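Local coordinates for acyl-CoA dehydrogenase FadE3 (Mycobacterium smegmatis, PDB 4IV6), which is a flavoprotein of the acyl-CoA dehydrogenase family, modelled as a tetramer with dihydroflavine-adenine dinucleotide bound, at residues 136-141 against 153-158; 149-154 against 219-224; 299-304 against 320-325. One frame throughout, in Å; residues are numbered along the deposited sequence.

In the fold
Contacts 1 and 2 belong to the beta-rich middle part of the chain and share strand 148-159, with Gly153 and Ser154 common to both; their centres are about 13 Å apart. Contact 1 sets the loop before strand 141-145 on that strand, and contact 2 pairs its earlier residues with strand 219-222 in the same sheet. Contact 3 follows later in the chain, between helices 282-310 and 316-340 of the C-terminal helical domain. Its centre is about 30 Å from that of contact 1 and about 37 Å from that of contact 2, with no touching atoms. One strand thus runs from peripheral sheet pairing to the flavin, whereas contact 3 lies in the helical part of the tetramer.

Contact 1. Residues 136-141 against 153-158; sequences QAMRTV and GSKTWI. With FDA (dihydroflavine-adenine dinucleotide), chain D.
Against the middle-domain sheet that forms one wall of the flavin site, Thr140 and Met138 of the loop before strand 141-145 meet Gly153, Ser154 and Lys155 of strand 148-159. The two segments come closest at Thr140 and Gly153, whose CA atoms are 4.1 Å apart; Gly153 has a backbone conformation that calls for glycine. The hydroxyl of Thr140 lies beside its own backbone N (chi1 -56°), and from there OG1 accepts a weak hydrogen bond from Ser154 N at 3.1 Å, with an N-H...O angle of only 122°. Its stronger partner is the carboxylate of Glu128, which also makes a salt bridge with Lys155.

Lys155 bends at chi2 (-61°), which brings the end of its chain back to the loop. There its CE packs 3.8 Å from Thr140 OG1, while NZ comes to 3.7 Å from Met138 SD, the two side chains crossing obliquely. The ammonium is further held by the carbonyl oxygens of Leu126 and Met170, so several acceptors fix this buried charge. Glu128 acts as a common partner for Thr140 and Lys155, and such a pairing would be expected to favour the charged forms of both ionisable groups.

Farther along, the strand turns its corner with a G1 beta bulge, in which Trp157 and Ile158 together face one residue of strand 211-216. The bulge delivers both side chains to the dihydroflavine-adenine dinucleotide. Methyl C8M of the ligand lies over one face of the Trp157 indole, offset toward the rim, 3.7 Å from CD2 of that ring. On the same face of the flavin ring system but at its pyrimidine end, Ile158 brings CD1 to 3.4 Å from ligand O2. Tyr344 of the second subunit meets the Trp157 ring edge-to-face, placing this flavin wall at a subunit boundary.

Contact 2. Residues 149-154 against 219-224; sequences YVINGS and ARVPVS
Ile151, Ala219, Val221 and Tyr149 form the apolar centre, all on one face of the paired strands. Ile151 CB lies 4.1 Å from Ala219 CB, and its CD1 reaches across to Val221 CG2 at 4.0 Å. The same methyl, Val221 CG2, sits near the plane of the Tyr149 ring, at its edge. Over one face of that ring comes Val223 CG1, 4.1 Å from the ring centroid and 14° off the normal, a CH-pi contact. With CG beside the backbone N (chi1 -72°), the ring lies where Val223, carried by the 3-10 turn after strand 219-222, can cover it.

The backbones pair antiparallel. Tyr149 with Val221 and Ile151 with Ala219 are hydrogen-bonded pairs, with Val150 and Arg220 as the non-hydrogen-bonded pair between them. Tyr149 N donates to Val221 O at 2.7 Å, and Ala219 N to Ile151 O at 2.9 Å, the latter nearly straight (168°).

On the other face the polar edge begins. Val150 and Arg220 run side by side; in the conformer modelled here Val150 CG2 lies over one face of the guanidinium, 3.6 Å from Arg220 NH1, and NH1 forms a salt bridge with Asp145, both therefore less certain. Back on the apolar face, Tyr149 OH is hydrogen-bonded to Glu231.

Strand 184-190 packs on the apolar face through Leu187 and Val189, strand 141-145 pairs with Val150 and Asn152, and strand 211-216 bonds to Gly153.

Contact 3. Residues 299-304 against 320-325; sequences RSLLLS and GMAKLF
Helices 282-310 and 316-340 run nearly antiparallel here, their local axes 9.0 Å apart at an angle of 157° between N-to-C directions, and Leu302 CA and Ala322 CA approach to 5.3 Å. Each backbone is regularly helical through the contact, as the bonds from Leu303 N to Arg299 O and from Phe325 N to Met321 O attest.

Leu301 carries most of the side-chain packing. Its CG stands anti to the backbone N (chi1 -165°), which sends the branched end across to the second helix, where the two methyls divide the work. CD2 presses on Ala322, 3.5 Å from CA, tighter than usual van der Waals contact, and 3.6 Å from CB. CD1 turns to Phe325, 3.9 Å from its CB, and comes to 4.1 Å from Met321 O, a carbonyl already engaged by the amide of Phe325. Within Phe325, CD1 is nearest to CB, with the ring approached obliquely, and so packs chiefly on the root of that side chain. Leu302 contributes through its backbone: its CA lies 4.3 Å from Ala322 CB, consistent with the small residue marking the close approach of the helices.

The two helices are consecutive and make an antiparallel helical hairpin in the C-terminal all-helical domain characteristic of acyl-CoA dehydrogenases. Helix 234-270 packs against both partners, with Ala250 touching Leu302 and Ala322, while helix 369-383 meets Met321 and Leu324 through Ile376. Toward the third subunit the hairpin becomes part of the tetramer interface: Leu301 packs on Tyr296 of that subunit and Phe325 on its Phe325, and Ser304 OG is hydrogen-bonded to the OH of the same Tyr296.

Contact 1. Residues 136-141 against 153-158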
loop_
_atom_site.group_PDB
_atom_site.type_symbol
_atom_site.label_atom_id
_atom_site.label_comp_id
_atom_site.label_asym_id
_atom_site.label_seq_id
_atom_site.Cartn_x
_atom_site.Cartn_y
_atom_site.Cartn_z
ATOM N N GLN B 136 -8.655 30.481 -8.938
ATOM C CA GLN B 136 -9.412 31.690 -8.606
ATOM C C GLN B 136 -8.488 32.809 -8.156
ATOM O O GLN B 136 -8.817 33.979 -8.309
ATOM C CB GLN B 136 -10.449 31.417 -7.490
ATOM C CG GLN B 136 -11.308 32.621 -7.140
ATOM C CD GLN B 136 -12.078 33.115 -8.360
ATOM O OE1 GLN B 136 -12.867 32.362 -8.925
ATOM N NE2 GLN B 136 -11.821 34.352 -8.804
ATOM N N ALA B 137 -7.329 32.448 -7.604
ATOM C CA ALA B 137 -6.363 33.434 -7.149
ATOM C C ALA B 137 -5.447 33.947 -8.262
ATOM O O ALA B 137 -4.537 34.714 -7.975
ATOM C CB ALA B 137 -5.522 32.866 -6.024
ATOM N N MET B 138 -5.683 33.552 -9.516
ATOM C CA MET B 138 -4.795 33.914 -10.608
ATOM C C MET B 138 -4.677 35.437 -10.749
ATOM O O MET B 138 -5.607 36.185 -10.417
ATOM C CB MET B 138 -5.252 33.306 -11.926
ATOM C CG MET B 138 -6.580 33.855 -12.489
ATOM S SD MET B 138 -6.951 33.220 -14.147
ATOM C CE MET B 138 -7.227 31.496 -13.807
ATOM N N ARG B 139 -3.533 35.867 -11.243
ATOM C CA ARG B 139 -3.208 37.289 -11.346
ATOM C C ARG B 139 -3.309 37.793 -12.790
ATOM O O ARG B 139 -3.366 39.009 -13.027
ATOM C CB ARG B 139 -1.816 37.509 -10.755
ATOM C CG ARG B 139 -1.754 37.175 -9.260
ATOM C CD ARG B 139 -0.337 37.294 -8.732
ATOM N NE ARG B 139 0.188 38.649 -8.914
ATOM C CZ ARG B 139 1.436 39.034 -8.639
ATOM N NH1 ARG B 139 2.337 38.169 -8.150
ATOM N NH2 ARG B 139 1.779 40.307 -8.840
ATOM N N THR B 140 -3.378 36.882 -13.762
ATOM C CA THR B 140 -3.456 37.318 -15.145
ATOM C C THR B 140 -4.818 37.935 -15.411
ATOM O O THR B 140 -5.870 37.301 -15.217
ATOM C CB THR B 140 -3.138 36.186 -16.129
ATOM O OG1 THR B 140 -1.833 35.605 -15.851
ATOM C CG2 THR B 140 -3.155 36.710 -17.545
ATOM N N VAL B 141 -4.789 39.170 -15.892
ATOM C CA VAL B 141 -5.980 39.971 -16.145
ATOM C C VAL B 141 -6.060 40.396 -17.609
ATOM O O VAL B 141 -5.024 40.614 -18.266
ATOM C CB VAL B 141 -6.019 41.268 -15.291
ATOM C CG1 VAL B 141 -6.178 40.946 -13.824
ATOM C CG2 VAL B 141 -4.785 42.147 -15.515
ATOM N N GLY B 153 0.143 39.802 -16.989
ATOM C CA GLY B 153 0.292 38.767 -16.013
ATOM C C GLY B 153 1.301 37.710 -16.410
ATOM O O GLY B 153 2.213 37.966 -17.216
ATOM N N SER B 154 1.169 36.528 -15.825
ATOM C CA SER B 154 2.092 35.428 -16.145
ATOM C C SER B 154 1.442 34.066 -15.935
ATOM O O SER B 154 0.547 33.924 -15.105
ATOM C CB SER B 154 3.381 35.505 -15.341
ATOM O OG SER B 154 3.095 35.327 -13.960
ATOM N N LYS B 155 1.920 33.096 -16.708
ATOM C CA LYS B 155 1.554 31.677 -16.572
ATOM C C LYS B 155 2.854 30.888 -16.523
ATOM O O LYS B 155 3.895 31.376 -16.935
ATOM C CB LYS B 155 0.719 31.211 -17.758
ATOM C CG LYS B 155 -0.624 31.910 -17.959
ATOM C CD LYS B 155 -1.571 31.721 -16.786
ATOM C CE LYS B 155 -2.978 32.183 -17.109
ATOM N NZ LYS B 155 -3.840 32.121 -15.908
ATOM N N THR B 156 2.813 29.674 -16.008
ATOM C CA THR B 156 3.979 28.831 -16.082
ATOM C C THR B 156 3.600 27.368 -16.222
ATOM O O THR B 156 2.426 27.002 -16.078
ATOM C CB THR B 156 4.910 29.044 -14.901
ATOM O OG1 THR B 156 6.205 28.522 -15.219
ATOM C CG2 THR B 156 4.366 28.380 -13.626
ATOM N N TRP B 157 4.609 26.562 -16.534
ATOM C CA TRP B 157 4.457 25.150 -16.893
ATOM C C TRP B 157 3.562 24.950 -18.098
ATOM O O TRP B 157 2.866 23.936 -18.191
ATOM C CB TRP B 157 3.911 24.313 -15.703
ATOM C CG TRP B 157 4.868 24.107 -14.610
ATOM C CD1 TRP B 157 4.720 24.495 -13.298
ATOM C CD2 TRP B 157 6.126 23.427 -14.686
ATOM N NE1 TRP B 157 5.820 24.121 -12.570
ATOM C CE2 TRP B 157 6.693 23.452 -13.396
ATOM C CE3 TRP B 157 6.836 22.811 -15.721
ATOM C CZ2 TRP B 157 7.948 22.906 -13.128
ATOM C CZ3 TRP B 157 8.078 22.250 -15.455
ATOM C CH2 TRP B 157 8.617 22.296 -14.169
ATOM N N ILE B 158 3.589 25.868 -19.054
ATOM C CA ILE B 158 2.694 25.734 -20.192
ATOM C C ILE B 158 3.345 24.881 -21.274
ATOM O O ILE B 158 4.323 25.285 -21.903
ATOM C CB ILE B 158 2.231 27.102 -20.728
ATOM C CG1 ILE B 158 1.570 27.926 -19.597
ATOM C CG2 ILE B 158 1.283 26.915 -21.924
ATOM C CD1 ILE B 158 0.554 27.144 -18.758
HETATM P PA FDA D . -0.041 23.637 -5.839
HETATM O O1A FDA D . -1.456 24.019 -6.194
HETATM O O2A FDA D . 0.926 24.673 -5.336
HETATM O O5B FDA D . -0.113 22.430 -4.789
HETATM C C5B FDA D . 1.043 21.939 -4.072
HETATM C C4B FDA D . 0.625 20.726 -3.223
HETATM O O4B FDA D . -0.493 21.043 -2.372
HETATM C C3B FDA D . 0.146 19.568 -4.073
HETATM O O3B FDA D . 0.397 18.332 -3.370
HETATM C C2B FDA D . -1.336 19.852 -4.191
HETATM O O2B FDA D . -2.135 18.716 -4.506
HETATM C C1B FDA D . -1.632 20.301 -2.779
HETATM N N9A FDA D . -2.863 21.129 -2.666
HETATM C C8A FDA D . -3.002 22.397 -3.112
HETATM N N7A FDA D . -4.228 22.867 -2.805
HETATM C C5A FDA D . -4.880 21.870 -2.160
HETATM C C6A FDA D . -6.196 21.683 -1.571
HETATM N N6A FDA D . -7.079 22.682 -1.613
HETATM N N1A FDA D . -6.519 20.506 -0.992
HETATM C C2A FDA D . -5.619 19.511 -0.919
HETATM N N3A FDA D . -4.378 19.601 -1.448
HETATM C C4A FDA D . -3.969 20.739 -2.046
HETATM N N1 FDA D . -0.581 23.738 -16.649
HETATM C C2 FDA D . -1.170 24.349 -17.673
HETATM O O2 FDA D . -1.984 25.264 -17.441
HETATM N N3 FDA D . -0.917 24.011 -18.949
HETATM C C4 FDA D . -0.053 23.062 -19.312
HETATM O O4 FDA D . 0.169 22.806 -20.526
HETATM C C4X FDA D . 0.623 22.315 -18.232
HETATM N N5 FDA D . 1.540 21.352 -18.463
HETATM C C5X FDA D . 2.420 21.019 -17.485
HETATM C C6 FDA D . 3.620 20.362 -17.779
HETATM C C7 FDA D . 4.511 19.984 -16.774
HETATM C C7M FDA D . 5.816 19.310 -17.110
HETATM C C8 FDA D . 4.190 20.248 -15.427
HETATM C C8M FDA D . 5.083 19.872 -14.267
HETATM C C9 FDA D . 3.005 20.905 -15.137
HETATM C C9A FDA D . 2.123 21.312 -16.151
HETATM N N10 FDA D . 0.946 22.011 -15.811
HETATM C C10 FDA D . 0.322 22.740 -16.848
HETATM C "C1'" FDA D . 0.887 22.604 -14.471
HETATM C "C2'" FDA D . 0.115 21.648 -13.588
HETATM O "O2'" FDA D . -1.257 21.576 -13.980
HETATM C "C3'" FDA D . 0.251 22.117 -12.139
HETATM O "O3'" FDA D . 1.552 21.758 -11.685
HETATM C "C4'" FDA D . -0.774 21.510 -11.210
HETATM O "O4'" FDA D . -1.978 22.268 -11.417
HETATM C "C5'" FDA D . -0.376 21.666 -9.731
HETATM O "O5'" FDA D . -0.041 23.016 -9.500
HETATM P P FDA D . 1.038 23.535 -8.462
HETATM O O1P FDA D . 0.825 25.035 -8.467
HETATM O O2P FDA D . 2.377 22.992 -8.826
HETATM O O3P FDA D . 0.557 22.836 -7.090
#

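Contact 2. Residues 149-154 against 219-224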
loop_
_atom_site.group_PDB
_atom_site.type_symbol
_atom_site.label_atom_id
_atom_site.label_comp_id
_atom_site.label_asym_id
_atom_site.label_seq_id
_atom_site.Cartn_x
_atom_site.Cartn_y
_atom_site.Cartn_z
ATOM N N TYR B 149 -8.777 43.523 -25.757
ATOM C CA TYR B 149 -8.386 43.212 -24.393
ATOM C C TYR B 149 -6.898 43.534 -24.263
ATOM O O TYR B 149 -6.123 43.269 -25.180
ATOM C CB TYR B 149 -8.617 41.742 -24.055
ATOM C CG TYR B 149 -10.068 41.338 -23.902
ATOM C CD1 TYR B 149 -10.830 41.766 -22.828
ATOM C CD2 TYR B 149 -10.653 40.469 -24.810
ATOM C CE1 TYR B 149 -12.151 41.343 -22.674
ATOM C CE2 TYR B 149 -11.966 40.057 -24.665
ATOM C CZ TYR B 149 -12.708 40.489 -23.599
ATOM O OH TYR B 149 -14.016 40.045 -23.497
ATOM N N VAL B 150 -6.536 44.116 -23.126
ATOM C CA VAL B 150 -5.169 44.317 -22.736
ATOM C C VAL B 150 -4.839 43.321 -21.643
ATOM O O VAL B 150 -5.409 43.373 -20.550
ATOM C CB VAL B 150 -4.910 45.725 -22.205
ATOM C CG1 VAL B 150 -3.421 45.898 -21.953
ATOM C CG2 VAL B 150 -5.420 46.768 -23.203
ATOM N N ILE B 151 -3.895 42.437 -21.960
ATOM C CA ILE B 151 -3.501 41.338 -21.079
ATOM C C ILE B 151 -2.191 41.642 -20.354
ATOM O O ILE B 151 -1.165 41.986 -20.988
ATOM C CB ILE B 151 -3.343 40.022 -21.877
ATOM C CG1 ILE B 151 -4.590 39.722 -22.721
ATOM C CG2 ILE B 151 -3.071 38.849 -20.962
ATOM C CD1 ILE B 151 -4.411 38.573 -23.704
ATOM N N ASN B 152 -2.240 41.461 -19.020
ATOM C CA ASN B 152 -1.084 41.535 -18.163
ATOM C C ASN B 152 -1.030 40.381 -17.185
ATOM O O ASN B 152 -2.039 40.032 -16.571
ATOM C CB ASN B 152 -1.136 42.842 -17.360
ATOM C CG ASN B 152 -0.798 44.038 -18.207
ATOM O OD1 ASN B 152 0.354 44.214 -18.576
ATOM N ND2 ASN B 152 -1.805 44.865 -18.537
ATOM N N GLY B 153 0.143 39.802 -16.989
ATOM C CA GLY B 153 0.292 38.767 -16.013
ATOM C C GLY B 153 1.301 37.710 -16.410
ATOM O O GLY B 153 2.213 37.966 -17.216
ATOM N N SER B 154 1.169 36.528 -15.825
ATOM C CA SER B 154 2.092 35.428 -16.145
ATOM C C SER B 154 1.442 34.066 -15.935
ATOM O O SER B 154 0.547 33.924 -15.105
ATOM C CB SER B 154 3.381 35.505 -15.341
ATOM O OG SER B 154 3.095 35.327 -13.960
ATOM N N ALA B 219 -0.322 43.314 -23.451
ATOM C CA ALA B 219 -0.497 42.491 -24.672
ATOM C C ALA B 219 -1.914 42.646 -25.189
ATOM O O ALA B 219 -2.888 42.217 -24.528
ATOM C CB ALA B 219 -0.213 41.031 -24.389
ATOM N N ARG B 220 -2.034 43.247 -26.369
ATOM C CA ARG B 220 -3.332 43.591 -26.944
ATOM C C ARG B 220 -3.846 42.502 -27.880
ATOM O O ARG B 220 -3.152 42.110 -28.806
ATOM C CB ARG B 220 -3.221 44.897 -27.730
ATOM C CG ARG B 220 -2.603 46.046 -26.949
ATOM C CD ARG B 220 -2.758 47.355 -27.720
ATOM N NE ARG B 220 -3.849 48.121 -27.157
ATOM C CZ ARG B 220 -3.737 48.769 -26.006
ATOM N NH1 ARG B 220 -4.766 49.432 -25.527
ATOM N NH2 ARG B 220 -2.575 48.742 -25.340
ATOM N N VAL B 221 -5.053 42.023 -27.630
ATOM C CA VAL B 221 -5.744 41.118 -28.546
ATOM C C VAL B 221 -7.131 41.694 -28.788
ATOM O O VAL B 221 -7.658 42.399 -27.959
ATOM C CB VAL B 221 -5.852 39.691 -27.988
ATOM C CG1 VAL B 221 -4.470 39.134 -27.716
ATOM C CG2 VAL B 221 -6.720 39.640 -26.735
ATOM N N PRO B 222 -7.725 41.412 -29.944
ATOM C CA PRO B 222 -9.058 41.925 -30.153
ATOM C C PRO B 222 -10.080 41.231 -29.251
ATOM O O PRO B 222 -9.863 40.079 -28.823
ATOM C CB PRO B 222 -9.328 41.655 -31.640
ATOM C CG PRO B 222 -8.318 40.662 -32.080
ATOM C CD PRO B 222 -7.187 40.685 -31.101
ATOM N N VAL B 223 -11.172 41.931 -28.948
ATOM C CA VAL B 223 -12.212 41.363 -28.055
ATOM C C VAL B 223 -12.851 40.114 -28.625
ATOM O O VAL B 223 -13.343 39.275 -27.868
ATOM C CB VAL B 223 -13.302 42.373 -27.608
ATOM C CG1 VAL B 223 -12.668 43.445 -26.727
ATOM C CG2 VAL B 223 -14.051 42.991 -28.789
ATOM N N SER B 224 -12.772 39.950 -29.954
ATOM C CA SER B 224 -13.240 38.720 -30.613
ATOM C C SER B 224 -12.438 37.473 -30.207
ATOM O O SER B 224 -12.833 36.349 -30.509
ATOM C CB SER B 224 -13.210 38.910 -32.137
ATOM O OG SER B 224 -11.870 39.003 -32.607
#

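Contact 3. Residues 299-304 against 320-325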
loop_
_atom_site.group_PDB
_atom_site.type_symbol
_atom_site.label_atom_id
_atom_site.label_comp_id
_atom_site.label_asym_id
_atom_site.label_seq_id
_atom_site.Cartn_x
_atom_site.Cartn_y
_atom_site.Cartn_z
ATOM N N ARG B 299 -7.063 -0.119 -17.635
ATOM C CA ARG B 299 -7.533 0.018 -19.020
ATOM C C ARG B 299 -9.051 -0.219 -19.101
ATOM O O ARG B 299 -9.743 0.439 -19.872
ATOM C CB ARG B 299 -6.774 -0.911 -19.968
ATOM C CG ARG B 299 -5.270 -0.624 -20.057
ATOM C CD ARG B 299 -4.637 -1.457 -21.174
ATOM N NE ARG B 299 -4.959 -0.855 -22.451
ATOM C CZ ARG B 299 -5.832 -1.306 -23.357
ATOM N NH1 ARG B 299 -6.498 -2.423 -23.162
ATOM N NH2 ARG B 299 -6.028 -0.610 -24.488
ATOM N N SER B 300 -9.569 -1.145 -18.290
ATOM C CA SER B 300 -11.003 -1.424 -18.293
ATOM C C SER B 300 -11.786 -0.202 -17.846
ATOM O O SER B 300 -12.787 0.191 -18.477
ATOM C CB SER B 300 -11.368 -2.618 -17.408
ATOM O OG SER B 300 -10.800 -3.830 -17.888
ATOM N N LEU B 301 -11.305 0.432 -16.786
ATOM C CA LEU B 301 -11.905 1.662 -16.288
ATOM C C LEU B 301 -11.861 2.782 -17.358
ATOM O O LEU B 301 -12.888 3.395 -17.680
ATOM C CB LEU B 301 -11.220 2.087 -14.972
ATOM C CG LEU B 301 -11.908 3.141 -14.087
ATOM C CD1 LEU B 301 -11.113 3.339 -12.797
ATOM C CD2 LEU B 301 -12.031 4.466 -14.786
ATOM N N LEU B 302 -10.692 2.982 -17.947
ATOM C CA LEU B 302 -10.502 3.961 -19.013
ATOM C C LEU B 302 -11.473 3.777 -20.200
ATOM O O LEU B 302 -12.109 4.738 -20.657
ATOM C CB LEU B 302 -9.051 3.942 -19.482
ATOM C CG LEU B 302 -8.714 4.799 -20.703
ATOM C CD1 LEU B 302 -8.932 6.267 -20.433
ATOM C CD2 LEU B 302 -7.285 4.518 -21.152
ATOM N N LEU B 303 -11.592 2.539 -20.677
ATOM C CA LEU B 303 -12.422 2.261 -21.831
ATOM C C LEU B 303 -13.891 2.443 -21.440
ATOM O O LEU B 303 -14.665 2.988 -22.226
ATOM C CB LEU B 303 -12.130 0.862 -22.420
ATOM C CG LEU B 303 -10.716 0.803 -23.037
ATOM C CD1 LEU B 303 -10.373 -0.637 -23.357
ATOM C CD2 LEU B 303 -10.568 1.651 -24.303
ATOM N N SER B 304 -14.259 2.043 -20.216
ATOM C CA SER B 304 -15.630 2.296 -19.725
ATOM C C SER B 304 -15.954 3.786 -19.708
ATOM O O SER B 304 -17.007 4.233 -20.222
ATOM C CB SER B 304 -15.838 1.689 -18.324
ATOM O OG SER B 304 -17.047 2.171 -17.769
ATOM N N GLY B 320 -12.325 11.645 -14.181
ATOM C CA GLY B 320 -11.420 11.913 -13.062
ATOM C C GLY B 320 -10.955 10.625 -12.380
ATOM O O GLY B 320 -9.776 10.486 -12.023
ATOM N N MET B 321 -11.867 9.664 -12.227
ATOM C CA MET B 321 -11.501 8.362 -11.666
ATOM C C MET B 321 -10.477 7.649 -12.558
ATOM O O MET B 321 -9.502 7.057 -12.060
ATOM C CB MET B 321 -12.721 7.487 -11.454
ATOM C CG MET B 321 -13.599 7.980 -10.318
ATOM S SD MET B 321 -15.020 6.922 -10.067
ATOM C CE MET B 321 -15.511 7.381 -8.391
ATOM N N ALA B 322 -10.676 7.751 -13.873
ATOM C CA ALA B 322 -9.775 7.119 -14.804
ATOM C C ALA B 322 -8.387 7.734 -14.671
ATOM O O ALA B 322 -7.367 7.027 -14.645
ATOM C CB ALA B 322 -10.297 7.256 -16.233
ATOM N N LYS B 323 -8.348 9.062 -14.576
ATOM C CA LYS B 323 -7.064 9.763 -14.465
ATOM C C LYS B 323 -6.352 9.401 -13.170
ATOM O O LYS B 323 -5.161 9.132 -13.156
ATOM C CB LYS B 323 -7.307 11.271 -14.584
ATOM C CG LYS B 323 -6.053 12.142 -14.680
ATOM C CD LYS B 323 -5.473 12.481 -13.310
ATOM C CE LYS B 323 -4.472 13.629 -13.447
ATOM N NZ LYS B 323 -3.870 14.003 -12.160
ATOM N N LEU B 324 -7.088 9.438 -12.062
ATOM C CA LEU B 324 -6.539 9.120 -10.749
ATOM C C LEU B 324 -6.034 7.678 -10.706
ATOM O O LEU B 324 -4.881 7.427 -10.348
ATOM C CB LEU B 324 -7.603 9.313 -9.664
ATOM C CG LEU B 324 -7.200 8.952 -8.218
ATOM C CD1 LEU B 324 -6.086 9.868 -7.737
ATOM C CD2 LEU B 324 -8.416 9.074 -7.341
ATOM N N PHE B 325 -6.878 6.730 -11.097
ATOM C CA PHE B 325 -6.489 5.341 -11.018
ATOM C C PHE B 325 -5.322 5.011 -11.958
ATOM O O PHE B 325 -4.375 4.314 -11.570
ATOM C CB PHE B 325 -7.667 4.417 -11.315
ATOM C CG PHE B 325 -7.378 2.980 -10.990
ATOM C CD1 PHE B 325 -7.441 2.534 -9.678
ATOM C CD2 PHE B 325 -6.997 2.087 -11.979
ATOM C CE1 PHE B 325 -7.156 1.204 -9.365
ATOM C CE2 PHE B 325 -6.694 0.761 -11.669
ATOM C CZ PHE B 325 -6.775 0.329 -10.368
#